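Polygalacturonase (Pectobacterium carotovorum subsp. carotovorum, PDB 1BHE) hydrolyses the alpha-1,4 linkages between galacturonosyl units of plant polygalacturonic acid, contributing to the maceration and soft-rotting of plant tissue. Local coordinates at residues 267-272 with 296-301; 2-7 with 184-189; 211-216 with 239-244; 167-172 with 188-193; 112-117 with 161-166. One frame throughout, in Å; residues are numbered along the deposited sequence.

Interaction 1. Residues 267-272 with 296-301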
# COMPACT_ATOMS: atom_id res chain seq x y z
N VAL A 267 -1.14 9.64 12.55
CA VAL A 267 -0.03 9.93 11.67
C VAL A 267 0.88 10.96 12.35
O VAL A 267 0.41 12.06 12.64
CB VAL A 267 -0.47 10.51 10.31
CG1 VAL A 267 0.74 10.75 9.42
CG2 VAL A 267 -1.47 9.61 9.60
N ASP A 268 2.14 10.62 12.58
CA ASP A 268 3.08 11.53 13.22
C ASP A 268 4.48 11.41 12.61
O ASP A 268 4.96 10.31 12.33
CB ASP A 268 3.17 11.29 14.73
CG ASP A 268 4.10 12.28 15.42
OD1 ASP A 268 3.83 13.50 15.36
OD2 ASP A 268 5.11 11.86 16.01
N ASP A 269 5.14 12.54 12.44
CA ASP A 269 6.49 12.61 11.90
C ASP A 269 6.53 12.00 10.49
O ASP A 269 6.97 10.87 10.29
CB ASP A 269 7.50 11.92 12.81
CG ASP A 269 8.93 12.14 12.36
OD1 ASP A 269 9.15 13.01 11.48
OD2 ASP A 269 9.84 11.46 12.86
N LEU A 270 6.04 12.78 9.54
CA LEU A 270 5.98 12.37 8.15
C LEU A 270 6.59 13.43 7.24
O LEU A 270 6.10 14.56 7.19
CB LEU A 270 4.54 12.09 7.71
CG LEU A 270 4.33 11.76 6.23
CD1 LEU A 270 5.13 10.54 5.81
CD2 LEU A 270 2.85 11.56 5.93
N LYS A 271 7.66 13.06 6.55
CA LYS A 271 8.31 14.00 5.63
C LYS A 271 7.87 13.65 4.21
O LYS A 271 7.93 12.49 3.80
CB LYS A 271 9.82 13.97 5.77
CG LYS A 271 10.37 14.94 6.80
CD LYS A 271 10.87 14.22 8.04
CE LYS A 271 12.29 14.65 8.39
NZ LYS A 271 13.20 13.48 8.53
N MET A 272 7.37 14.65 3.48
CA MET A 272 6.89 14.43 2.12
C MET A 272 7.61 15.34 1.12
O MET A 272 7.71 16.55 1.33
CB MET A 272 5.38 14.65 2.04
CG MET A 272 4.57 13.89 3.08
SD MET A 272 2.80 14.07 2.93
CE MET A 272 2.43 12.95 1.59
N TYR A 296 -3.33 14.02 12.58
CA TYR A 296 -2.08 14.22 11.86
C TYR A 296 -1.19 15.23 12.59
O TYR A 296 -1.66 16.33 12.90
CB TYR A 296 -2.30 14.72 10.44
CG TYR A 296 -3.28 14.01 9.56
CD1 TYR A 296 -2.88 12.93 8.76
CD2 TYR A 296 -4.60 14.41 9.49
CE1 TYR A 296 -3.79 12.28 7.94
CE2 TYR A 296 -5.52 13.77 8.68
CZ TYR A 296 -5.10 12.70 7.91
OH TYR A 296 -6.01 12.07 7.10
N SER A 297 0.06 14.87 12.84
CA SER A 297 0.96 15.79 13.53
C SER A 297 2.39 15.67 13.05
O SER A 297 2.86 14.61 12.66
CB SER A 297 0.90 15.58 15.05
OG SER A 297 1.37 14.29 15.39
N ASN A 298 3.10 16.80 13.07
CA ASN A 298 4.50 16.85 12.68
C ASN A 298 4.72 16.36 11.25
O ASN A 298 5.53 15.48 10.97
CB ASN A 298 5.37 16.07 13.68
CG ASN A 298 6.84 16.40 13.52
OD1 ASN A 298 7.21 17.30 12.76
ND2 ASN A 298 7.71 15.67 14.20
N VAL A 299 3.97 16.97 10.33
CA VAL A 299 4.06 16.65 8.91
C VAL A 299 4.76 17.79 8.17
O VAL A 299 4.31 18.94 8.28
CB VAL A 299 2.68 16.41 8.29
CG1 VAL A 299 2.80 15.96 6.84
CG2 VAL A 299 1.87 15.39 9.07
N VAL A 300 5.85 17.52 7.48
CA VAL A 300 6.58 18.54 6.73
C VAL A 300 6.55 18.20 5.24
O VAL A 300 7.03 17.13 4.85
CB VAL A 300 8.03 18.70 7.20
CG1 VAL A 300 8.78 19.73 6.35
CG2 VAL A 300 8.11 19.10 8.67
N MET A 301 5.99 19.08 4.42
CA MET A 301 5.88 18.84 2.99
C MET A 301 6.67 19.83 2.14
O MET A 301 6.75 21.02 2.42
CB MET A 301 4.42 18.88 2.55
CG MET A 301 3.52 17.83 3.19
SD MET A 301 1.78 18.18 2.90
CE MET A 301 1.16 18.25 4.58
O HOH W 1 -0.69 12.64 15.46
O HOH W 2 7.11 13.75 16.19
O HOH W 3 8.47 15.46 10.22

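Interaction 2. Residues 2-7 with 184-189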
# COMPACT_ATOMS: atom_id res chain seq x y z
N ASP A 2 -2.07 2.15 16.57
CA ASP A 2 -2.11 0.69 16.69
C ASP A 2 -2.35 0.36 18.15
O ASP A 2 -1.76 1.03 19.00
CB ASP A 2 -0.77 0.17 16.19
CG ASP A 2 -0.61 -1.32 16.01
OD1 ASP A 2 -1.32 -2.10 16.66
OD2 ASP A 2 0.27 -1.72 15.21
N SER A 3 -3.19 -0.63 18.47
CA SER A 3 -3.49 -0.92 19.87
C SER A 3 -2.43 -1.82 20.50
O SER A 3 -2.37 -1.98 21.72
CB SER A 3 -4.87 -1.53 20.05
OG SER A 3 -4.92 -2.88 19.63
N ARG A 4 -1.59 -2.41 19.66
CA ARG A 4 -0.54 -3.30 20.12
C ARG A 4 0.71 -2.53 20.54
O ARG A 4 0.93 -1.41 20.07
CB ARG A 4 -0.10 -4.24 18.99
CG ARG A 4 -1.21 -5.09 18.38
CD ARG A 4 -0.67 -5.83 17.16
NE ARG A 4 -0.15 -4.88 16.17
CZ ARG A 4 0.70 -5.20 15.20
NH1 ARG A 4 1.13 -6.45 15.06
NH2 ARG A 4 1.12 -4.28 14.35
N THR A 5 1.55 -3.18 21.34
CA THR A 5 2.87 -2.62 21.62
C THR A 5 3.75 -3.12 20.48
O THR A 5 3.75 -4.31 20.18
CB THR A 5 3.47 -3.04 22.97
OG1 THR A 5 3.30 -4.44 23.17
CG2 THR A 5 2.76 -2.29 24.08
N VAL A 6 4.36 -2.20 19.74
CA VAL A 6 5.16 -2.56 18.58
C VAL A 6 6.59 -2.04 18.71
O VAL A 6 6.79 -0.83 18.79
CB VAL A 6 4.55 -2.01 17.27
CG1 VAL A 6 5.41 -2.41 16.07
CG2 VAL A 6 3.12 -2.52 17.06
N SER A 7 7.54 -2.96 18.68
CA SER A 7 8.95 -2.56 18.75
C SER A 7 9.65 -3.12 17.51
O SER A 7 9.01 -3.87 16.77
CB SER A 7 9.61 -3.00 20.05
OG SER A 7 9.56 -4.40 20.21
N GLY A 184 -3.13 -7.00 12.92
CA GLY A 184 -1.72 -7.01 13.32
C GLY A 184 -0.82 -7.07 12.09
O GLY A 184 -0.61 -8.13 11.51
N PHE A 185 -0.33 -5.91 11.67
CA PHE A 185 0.58 -5.82 10.54
C PHE A 185 1.59 -4.72 10.87
O PHE A 185 1.19 -3.61 11.20
CB PHE A 185 -0.13 -5.49 9.23
CG PHE A 185 0.78 -5.16 8.08
CD1 PHE A 185 1.44 -6.16 7.39
CD2 PHE A 185 0.98 -3.84 7.70
CE1 PHE A 185 2.28 -5.85 6.33
CE2 PHE A 185 1.81 -3.54 6.64
CZ PHE A 185 2.47 -4.54 5.94
N THR A 186 2.87 -5.06 10.78
CA THR A 186 3.93 -4.09 11.04
C THR A 186 4.87 -4.04 9.84
O THR A 186 5.46 -5.06 9.48
CB THR A 186 4.74 -4.48 12.29
OG1 THR A 186 3.90 -4.38 13.46
CG2 THR A 186 5.94 -3.56 12.51
N ALA A 187 4.99 -2.86 9.24
CA ALA A 187 5.95 -2.62 8.17
C ALA A 187 6.98 -1.64 8.77
O ALA A 187 6.58 -0.58 9.27
CB ALA A 187 5.32 -2.05 6.92
N TRP A 188 8.23 -2.04 8.85
CA TRP A 188 9.26 -1.23 9.51
C TRP A 188 10.53 -1.25 8.67
O TRP A 188 10.94 -2.32 8.22
CB TRP A 188 9.50 -1.81 10.89
CG TRP A 188 10.36 -1.04 11.84
CD1 TRP A 188 11.64 -0.60 11.64
CD2 TRP A 188 10.00 -0.65 13.17
NE1 TRP A 188 12.09 0.06 12.76
CE2 TRP A 188 11.10 0.03 13.72
CE3 TRP A 188 8.85 -0.83 13.95
CZ2 TRP A 188 11.08 0.56 15.01
CZ3 TRP A 188 8.84 -0.31 15.23
CH2 TRP A 188 9.95 0.37 15.75
N LYS A 189 11.09 -0.09 8.35
CA LYS A 189 12.25 -0.04 7.47
C LYS A 189 11.94 -0.68 6.12
O LYS A 189 12.76 -1.36 5.52
CB LYS A 189 13.49 -0.64 8.13
CG LYS A 189 14.20 0.38 9.02
CD LYS A 189 15.24 -0.28 9.92
CE LYS A 189 15.97 0.77 10.77
NZ LYS A 189 16.82 0.10 11.81

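Interaction 3. Residues 211-216 with 239-244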
# COMPACT_ATOMS: atom_id res chain seq x y z
N ASN A 211 -5.13 -2.89 13.74
CA ASN A 211 -3.82 -2.90 14.37
C ASN A 211 -2.66 -2.95 13.39
O ASN A 211 -1.98 -3.94 13.18
CB ASN A 211 -3.76 -4.05 15.39
CG ASN A 211 -4.83 -3.85 16.47
OD1 ASN A 211 -4.98 -2.75 17.00
ND2 ASN A 211 -5.58 -4.91 16.77
N ILE A 212 -2.41 -1.79 12.78
CA ILE A 212 -1.39 -1.58 11.78
C ILE A 212 -0.33 -0.55 12.18
O ILE A 212 -0.68 0.55 12.60
CB ILE A 212 -2.02 -1.01 10.48
CG1 ILE A 212 -3.26 -1.79 10.04
CG2 ILE A 212 -0.98 -0.94 9.37
CD1 ILE A 212 -3.05 -3.26 9.76
N THR A 213 0.93 -0.87 11.94
CA THR A 213 2.01 0.08 12.16
C THR A 213 2.88 0.18 10.91
O THR A 213 3.36 -0.84 10.42
CB THR A 213 2.92 -0.28 13.35
OG1 THR A 213 2.20 -0.08 14.57
CG2 THR A 213 4.17 0.59 13.40
N ILE A 214 3.07 1.39 10.41
CA ILE A 214 3.99 1.62 9.29
C ILE A 214 5.02 2.63 9.83
O ILE A 214 4.63 3.76 10.15
CB ILE A 214 3.32 2.12 8.01
CG1 ILE A 214 2.31 1.10 7.47
CG2 ILE A 214 4.39 2.42 6.95
CD1 ILE A 214 1.43 1.59 6.34
N ALA A 215 6.26 2.20 10.04
CA ALA A 215 7.26 3.09 10.64
C ALA A 215 8.65 2.99 10.04
O ALA A 215 9.06 1.97 9.48
CB ALA A 215 7.36 2.77 12.14
N TYR A 216 9.38 4.11 10.09
CA TYR A 216 10.74 4.19 9.58
C TYR A 216 10.88 3.65 8.17
O TYR A 216 11.87 2.99 7.83
CB TYR A 216 11.68 3.44 10.55
CG TYR A 216 11.71 4.10 11.92
CD1 TYR A 216 12.40 5.28 12.11
CD2 TYR A 216 11.03 3.54 12.99
CE1 TYR A 216 12.42 5.90 13.36
CE2 TYR A 216 11.03 4.15 14.23
CZ TYR A 216 11.74 5.32 14.41
OH TYR A 216 11.75 5.93 15.65
N ASN A 239 -7.36 1.36 14.46
CA ASN A 239 -6.09 1.37 15.16
C ASN A 239 -4.88 1.28 14.24
O ASN A 239 -4.30 0.22 14.03
CB ASN A 239 -6.06 0.20 16.17
CG ASN A 239 -7.28 0.15 17.08
OD1 ASN A 239 -7.90 1.18 17.35
ND2 ASN A 239 -7.66 -1.04 17.53
N ILE A 240 -4.45 2.44 13.73
CA ILE A 240 -3.32 2.51 12.79
C ILE A 240 -2.31 3.57 13.20
O ILE A 240 -2.69 4.67 13.62
CB ILE A 240 -3.80 2.82 11.35
CG1 ILE A 240 -4.71 1.71 10.82
CG2 ILE A 240 -2.62 3.01 10.39
CD1 ILE A 240 -5.35 1.98 9.48
N SER A 241 -1.04 3.22 13.16
CA SER A 241 0.05 4.13 13.48
C SER A 241 0.96 4.30 12.26
O SER A 241 1.50 3.31 11.77
CB SER A 241 0.89 3.65 14.65
OG SER A 241 0.17 3.66 15.86
N ILE A 242 1.11 5.51 11.77
CA ILE A 242 1.98 5.84 10.64
C ILE A 242 3.04 6.80 11.20
O ILE A 242 2.79 7.99 11.34
CB ILE A 242 1.23 6.52 9.49
CG1 ILE A 242 0.01 5.71 9.04
CG2 ILE A 242 2.15 6.80 8.31
CD1 ILE A 242 0.29 4.32 8.52
N LEU A 243 4.18 6.26 11.63
CA LEU A 243 5.20 7.02 12.31
C LEU A 243 6.60 7.03 11.71
O LEU A 243 7.21 5.99 11.45
CB LEU A 243 5.34 6.44 13.74
CG LEU A 243 4.06 6.19 14.54
CD1 LEU A 243 4.30 5.27 15.73
CD2 LEU A 243 3.45 7.51 15.00
N HIS A 244 7.23 8.21 11.72
CA HIS A 244 8.62 8.39 11.32
C HIS A 244 8.89 7.88 9.91
O HIS A 244 9.71 7.00 9.68
CB HIS A 244 9.57 7.70 12.32
CG HIS A 244 9.22 7.96 13.76
ND1 HIS A 244 9.20 9.24 14.29
CD2 HIS A 244 8.82 7.12 14.74
CE1 HIS A 244 8.83 9.16 15.56
NE2 HIS A 244 8.59 7.89 15.86

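Interaction 4. Residues 167-172 with 188-193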
# COMPACT_ATOMS: atom_id res chain seq x y z
N VAL A 167 13.39 -4.26 4.10
CA VAL A 167 13.39 -4.83 2.75
C VAL A 167 12.98 -3.83 1.69
O VAL A 167 12.28 -2.85 1.98
CB VAL A 167 12.41 -6.04 2.80
CG1 VAL A 167 10.99 -5.57 3.13
CG2 VAL A 167 12.42 -6.84 1.52
N SER A 168 13.41 -4.02 0.44
CA SER A 168 13.05 -3.12 -0.64
C SER A 168 12.08 -3.81 -1.60
O SER A 168 12.25 -4.97 -1.96
CB SER A 168 14.26 -2.62 -1.45
OG SER A 168 15.16 -1.88 -0.63
N LEU A 169 11.04 -3.09 -1.99
CA LEU A 169 10.03 -3.56 -2.93
C LEU A 169 10.00 -2.60 -4.11
O LEU A 169 9.75 -1.41 -3.91
CB LEU A 169 8.64 -3.60 -2.28
CG LEU A 169 8.52 -4.23 -0.90
CD1 LEU A 169 7.09 -4.15 -0.39
CD2 LEU A 169 9.01 -5.67 -0.90
N ILE A 170 10.36 -3.07 -5.30
CA ILE A 170 10.44 -2.23 -6.47
C ILE A 170 9.63 -2.72 -7.66
O ILE A 170 9.38 -3.90 -7.87
CB ILE A 170 11.90 -2.03 -6.96
CG1 ILE A 170 12.48 -3.33 -7.51
CG2 ILE A 170 12.79 -1.46 -5.86
CD1 ILE A 170 13.88 -3.17 -8.08
N ASN A 171 9.27 -1.75 -8.49
CA ASN A 171 8.58 -1.97 -9.76
C ASN A 171 7.41 -2.94 -9.68
O ASN A 171 7.30 -3.88 -10.46
CB ASN A 171 9.61 -2.47 -10.79
CG ASN A 171 10.81 -1.53 -10.89
OD1 ASN A 171 10.64 -0.32 -10.86
ND2 ASN A 171 12.01 -2.10 -11.01
N SER A 172 6.47 -2.67 -8.77
CA SER A 172 5.30 -3.55 -8.63
C SER A 172 4.33 -3.36 -9.78
O SER A 172 3.97 -2.24 -10.15
CB SER A 172 4.61 -3.27 -7.29
OG SER A 172 3.51 -4.13 -7.12
N TRP A 188 8.23 -2.04 8.85
CA TRP A 188 9.26 -1.23 9.51
C TRP A 188 10.53 -1.25 8.67
O TRP A 188 10.94 -2.32 8.22
CB TRP A 188 9.50 -1.81 10.89
CG TRP A 188 10.36 -1.04 11.84
CD1 TRP A 188 11.64 -0.60 11.64
CD2 TRP A 188 10.00 -0.65 13.17
NE1 TRP A 188 12.09 0.06 12.76
CE2 TRP A 188 11.10 0.03 13.72
CE3 TRP A 188 8.85 -0.83 13.95
CZ2 TRP A 188 11.08 0.56 15.01
CZ3 TRP A 188 8.84 -0.31 15.23
CH2 TRP A 188 9.95 0.37 15.75
N LYS A 189 11.09 -0.09 8.35
CA LYS A 189 12.25 -0.04 7.47
C LYS A 189 11.94 -0.68 6.12
O LYS A 189 12.76 -1.36 5.52
CB LYS A 189 13.49 -0.64 8.13
CG LYS A 189 14.20 0.38 9.02
CD LYS A 189 15.24 -0.28 9.92
CE LYS A 189 15.97 0.77 10.77
NZ LYS A 189 16.82 0.10 11.81
N THR A 190 10.74 -0.42 5.60
CA THR A 190 10.32 -0.94 4.31
C THR A 190 10.59 0.15 3.27
O THR A 190 10.18 1.29 3.49
CB THR A 190 8.83 -1.33 4.29
OG1 THR A 190 8.63 -2.49 5.10
CG2 THR A 190 8.36 -1.66 2.88
N THR A 191 11.30 -0.20 2.21
CA THR A 191 11.53 0.77 1.14
C THR A 191 10.70 0.37 -0.07
O THR A 191 10.76 -0.79 -0.48
CB THR A 191 13.03 0.85 0.75
OG1 THR A 191 13.73 1.38 1.89
CG2 THR A 191 13.25 1.77 -0.44
N ILE A 192 9.91 1.29 -0.61
CA ILE A 192 9.11 1.04 -1.80
C ILE A 192 9.54 2.06 -2.86
O ILE A 192 9.54 3.26 -2.59
CB ILE A 192 7.60 1.14 -1.55
CG1 ILE A 192 7.09 -0.13 -0.87
CG2 ILE A 192 6.80 1.37 -2.83
CD1 ILE A 192 5.78 0.05 -0.14
N LYS A 193 9.90 1.57 -4.05
CA LYS A 193 10.32 2.47 -5.12
C LYS A 193 9.83 1.98 -6.48
O LYS A 193 10.25 0.96 -7.01
CB LYS A 193 11.83 2.67 -5.14
CG LYS A 193 12.34 3.69 -6.14
CD LYS A 193 11.74 5.08 -5.96
CE LYS A 193 12.30 6.02 -7.02
NZ LYS A 193 11.94 7.44 -6.76
O HOH W 4 11.91 1.32 -9.11

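Interaction 5. Residues 112-117 with 161-166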
# COMPACT_ATOMS: atom_id res chain seq x y z
N GLY A 112 6.20 -13.61 7.94
CA GLY A 112 6.86 -12.34 7.63
C GLY A 112 7.80 -12.40 6.44
O GLY A 112 8.11 -13.46 5.92
N ILE A 113 8.21 -11.23 5.98
CA ILE A 113 9.12 -11.05 4.84
C ILE A 113 10.22 -10.08 5.29
O ILE A 113 9.92 -9.00 5.80
CB ILE A 113 8.38 -10.49 3.62
CG1 ILE A 113 7.42 -11.54 3.03
CG2 ILE A 113 9.34 -10.00 2.54
CD1 ILE A 113 6.40 -10.94 2.08
N TYR A 114 11.47 -10.51 5.20
CA TYR A 114 12.62 -9.78 5.71
C TYR A 114 13.69 -9.55 4.65
O TYR A 114 13.90 -10.44 3.82
CB TYR A 114 13.26 -10.57 6.88
CG TYR A 114 12.31 -10.79 8.05
CD1 TYR A 114 11.37 -11.82 8.03
CD2 TYR A 114 12.32 -9.95 9.15
CE1 TYR A 114 10.46 -11.97 9.06
CE2 TYR A 114 11.43 -10.10 10.19
CZ TYR A 114 10.49 -11.11 10.13
OH TYR A 114 9.60 -11.28 11.18
N GLY A 115 14.36 -8.41 4.68
CA GLY A 115 15.47 -8.12 3.77
C GLY A 115 16.81 -8.22 4.48
O GLY A 115 17.00 -9.10 5.31
N PRO A 116 17.79 -7.41 4.06
CA PRO A 116 17.60 -6.28 3.19
C PRO A 116 17.78 -6.46 1.70
O PRO A 116 18.07 -5.48 1.00
CB PRO A 116 18.65 -5.28 3.71
CG PRO A 116 19.79 -6.16 4.10
CD PRO A 116 19.17 -7.42 4.63
N GLY A 117 17.46 -7.63 1.19
CA GLY A 117 17.37 -7.88 -0.24
C GLY A 117 16.16 -7.14 -0.82
O GLY A 117 15.49 -6.35 -0.16
N ASN A 161 -0.70 -10.73 13.04
CA ASN A 161 0.68 -10.36 13.33
C ASN A 161 1.70 -10.73 12.26
O ASN A 161 2.63 -11.52 12.44
CB ASN A 161 1.04 -10.90 14.73
CG ASN A 161 0.23 -10.22 15.82
OD1 ASN A 161 -0.28 -9.10 15.69
ND2 ASN A 161 0.09 -10.90 16.96
N PHE A 162 1.54 -10.12 11.09
CA PHE A 162 2.41 -10.29 9.94
C PHE A 162 3.49 -9.21 10.01
O PHE A 162 3.18 -8.08 10.41
CB PHE A 162 1.64 -10.15 8.62
CG PHE A 162 2.44 -10.52 7.41
CD1 PHE A 162 3.27 -9.60 6.78
CD2 PHE A 162 2.39 -11.81 6.91
CE1 PHE A 162 4.03 -9.97 5.68
CE2 PHE A 162 3.15 -12.18 5.81
CZ PHE A 162 3.97 -11.26 5.19
N THR A 163 4.72 -9.52 9.64
CA THR A 163 5.82 -8.56 9.70
C THR A 163 6.47 -8.35 8.34
O THR A 163 6.74 -9.32 7.64
CB THR A 163 6.92 -9.06 10.67
OG1 THR A 163 6.39 -9.14 12.00
CG2 THR A 163 8.12 -8.11 10.67
N LEU A 164 6.74 -7.11 7.98
CA LEU A 164 7.44 -6.72 6.76
C LEU A 164 8.62 -5.85 7.23
O LEU A 164 8.35 -4.75 7.71
CB LEU A 164 6.56 -5.87 5.87
CG LEU A 164 6.50 -6.02 4.36
CD1 LEU A 164 6.19 -4.69 3.68
CD2 LEU A 164 7.71 -6.69 3.74
N TYR A 165 9.85 -6.36 7.16
CA TYR A 165 10.95 -5.61 7.75
C TYR A 165 12.23 -5.48 6.94
O TYR A 165 12.71 -6.48 6.40
CB TYR A 165 11.32 -6.36 9.05
CG TYR A 165 12.50 -5.79 9.81
CD1 TYR A 165 12.47 -4.51 10.35
CD2 TYR A 165 13.64 -6.56 10.00
CE1 TYR A 165 13.56 -4.01 11.05
CE2 TYR A 165 14.72 -6.08 10.71
CZ TYR A 165 14.67 -4.80 11.23
OH TYR A 165 15.76 -4.31 11.93
N ASN A 166 12.82 -4.28 6.99
CA ASN A 166 14.15 -4.07 6.42
C ASN A 166 14.25 -4.66 5.02
O ASN A 166 15.13 -5.48 4.78
CB ASN A 166 15.12 -4.75 7.39
CG ASN A 166 16.59 -4.50 7.14
OD1 ASN A 166 16.97 -3.47 6.59
ND2 ASN A 166 17.43 -5.47 7.53
O HOH W 5 16.00 -8.19 7.94

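Interaction 1. Residues 267-272 with 296-301
Ser-297 turns its OG between its own backbone N and carbonyl carbon (chi1 64°), while Asp-268 swings its carboxylate away from its backbone N (chi1 -177°). Together these turns let OG of Ser-297 donate to OD1 of Asp-268 at 2.6 Å. The hydroxyl arrives on the anti side of that oxygen, 29° out of the carboxylate plane. Serine is short enough to bond the acid of the preceding turn's strand directly beside the backbone ladder. Water then extends the network: one molecule donates both to OG of Ser-297 and to O of Val-267, and another bridges OD2 of Asp-268 to ND2 of Asn-298.

The two segments lie at matching places on successive turns of the right-handed parallel beta-helix of family 28 glycosyl hydrolases, bending at Asp-269 and Asn-298. Both corner residues have positive phi, which asparagine takes readily and aspartate less often. Their flat ends lie side by side with nearly parallel planes, and OD2 of Asp-269 is held by ND1 of His-244 on the preceding turn.

Val-267, Leu-270 and Met-272 share the buried face with Tyr-296, Val-299 and Met-301. CG2 of Val-267 lies 3.7 Å from CD1 of Tyr-296, whose ring stacks on Phe-330. The unbranched thioethers pack alongside, SD of Met-272 3.8 Å from CG of Met-301; the side chain of Met-272 is about 9 Å from that of His-251, the probable active-site residue.

Interaction 2. Residues 2-7 with 184-189
NH2 of Arg-4 is claimed by two acceptors: it gives to OG1 of Thr-186 across the contact at 2.9 Å, and to OD2 of Asp-2 at 2.8 Å in a salt bridge. Asp-2 fits the guanidinium side-on, with OD1 taking NE at 3.1 Å; both carboxylate oxygens use their syn lone pairs. OD1 also accepts the backbone N of Arg-4, an Asx turn that holds the acid where the guanidinium can meet it. Held flat in this way, the guanidinium meets Thr-186 less squarely, with OG1 33° out of its plane.

One face of the group rests on Gly-184, where NH1 of Arg-4 is 3.4 Å from CA. With no side chain, glycine leaves this approach clear and accepts its positive phi. Further along, CG1 of Val-6 lies against Thr-186 and meets the edge of the Trp-188 ring, 4.1 Å from CZ3.

The N-terminal segment thus lies over the outer side of strand 183-193, between its two neighbours in the beta-helix wall. NH1 of Arg-4 reaches Asn-161, just before strand 162-165, and OD2 of Asp-2 also bonds to OG1 of Thr-213 on strand 210-215.

Interaction 3. Residues 211-216 with 239-244
Tyr-216 lays one face of its ring over CB of His-244, which sits 3.8 Å from the ring centroid as a CH-pi contact. The imidazole itself is slid toward the hydroxyl end: the two ring planes are 25° apart, yet the rings are displaced so far that little of one lies above the other, and CD2 of His-244 comes 3.3 Å from OH of Tyr-216. Both side chains run the same way because each has CG anti to its carbonyl carbon (chi1 -64° in Tyr-216). On its other flank Tyr-216 meets Trp-188, so aromatic groups follow one another along this edge.

At the opposite end of the strands, Asn-211 and Asn-239 lie side by side. ND2 of Asn-239 donates to OD1 of Asn-211 at 3.2 Å, approaching 35° off the carbonyl plane. OD1 of Asn-211 also takes the hydroxyl of Ser-3, while OD1 of Asn-239 accepts ND2 of Asn-264. This is an asparagine ladder, known from parallel beta-helices: an amide offers both a donor and an acceptor and can pass the pattern from turn to turn, and asparagine also accepts the positive phi found here.

Between these ends the chains are linked by an in-register parallel ladder. N of Ser-241 gives to O of Ile-212 at 2.8 Å, and O of Ser-241 accepts N of Ile-214, also at 2.8 Å. Toward the interior, isoleucines stack in pairs. CB of Ile-212 is 3.8 Å from CG1 of Ile-240, and the CD1 atoms of Ile-214 and Ile-242 meet at 3.7 Å. Beta-branched residues suit strands and fill the core. On the outer face, OG of Ser-241 is engaged by N of Asp-2.

Interaction 4. Residues 167-172 with 188-193
Thr-191 is tied to the facing strand through both of its backbone polar atoms: its N gives to O of Val-167 at 2.8 Å, almost straight at 177°, and its O accepts N of Leu-169, also at 2.8 Å. The ladder runs on through N of Lys-193 to O of Leu-169 and ends with N of Asn-171 to O of Lys-193, a longer bond of 3.2 Å. A water bridges the same end, donating to OD1 of Asn-171 and to O of Lys-193, each at 2.7 Å.

Side chains divide between two faces. Inward, CD1 of Leu-169 reaches across to CG1 of Ile-192 at 4.0 Å. On the other face, OG of Ser-168 sits 3.7 Å from CB of Thr-191, and Ile-170 turns CG1 between its N and carbonyl carbon (chi1 68°); its side chain touches Thr-118 and Asp-120.

Further out, strands 118-120 and 218-220 continue the beta-helix on either side of this pair. The corner at Lys-189 has positive phi, its NZ forms a salt bridge with Glu-8, and OG of Ser-217 is hydrogen-bonded to N of Thr-190. The side chain of Ile-192 is about 10 Å from that of Asp-223, the predicted proton donor.

Register therefore rests on the main chain, while Ser-168, Thr-191 and Lys-193 are the polar members of a face shared with Ile-170, and Leu-169 and Ile-192 form the apolar inner pair.

Interaction 5. Residues 112-117 with 161-166
This is a parallel strand pair of two neighbouring beta-helix turns, 112-114 beside 162-165, with apolar side chains meeting on the inner face and tyrosines on the outer. N of Ile-113 gives to O of Thr-163 at 2.9 Å, O of Ile-113 accepts N of Tyr-165 at 3.0 Å, and N of Gly-115 closes the ladder on O of Tyr-165.

Inward, CB of Ile-113 lies 3.9 Å from CD2 of Leu-164, the two side chains running alongside. The Phe-162 ring is used twice: CD1 of Ile-113 meets it at the edge, while CA of Gly-112 stands over one face, 4.2 Å from the centroid. Glycine suits that spot: having no CB, it leaves room for both the carbonyl O of Thr-163 and the Tyr-114 ring.

Outward, Tyr-114 leans across toward the second strand (chi1 -61°). Its CD2 meets the edge of the Tyr-165 ring and lies 3.7 Å from CB of Tyr-165, and its OH comes 3.5 Å from CB of Thr-163. The hydroxyl of Tyr-165 is bonded to Glu-8. Beyond the strands, Pro-116, preceded by a cis peptide, packs beside Asn-166, and a water links O of Gly-115 to ND2 of Asn-166.

Between the two segments, specific polar bonds are thus confined to the backbone and one water bridge, while the rings and branched chains contribute dispersion and probably help to shield the ladder from solvent.

In the fold
From the N terminus, interaction 2 closes the longest loop: residues 2-7 return to 184-189 across 176 intervening residues, laying the N-terminal tail over the beta-helix wall. Interaction 5 lies wholly within that span, joining strands 112-114 and 162-165. Interaction 4 begins within it too but ends on strand 183-193, sharing Trp-188 and Lys-189 with interaction 2. Interactions 3 and 1 follow in series, each closing one turn, with 22 or 23 residues between its segments. Strand 162-165 adjoins strand 183-193, which adjoins 210-215, so interactions 5, 2 and 3 touch in succession; interaction 1 continues along the helix axis, touching interaction 3 through strands 237-243 and 258-273.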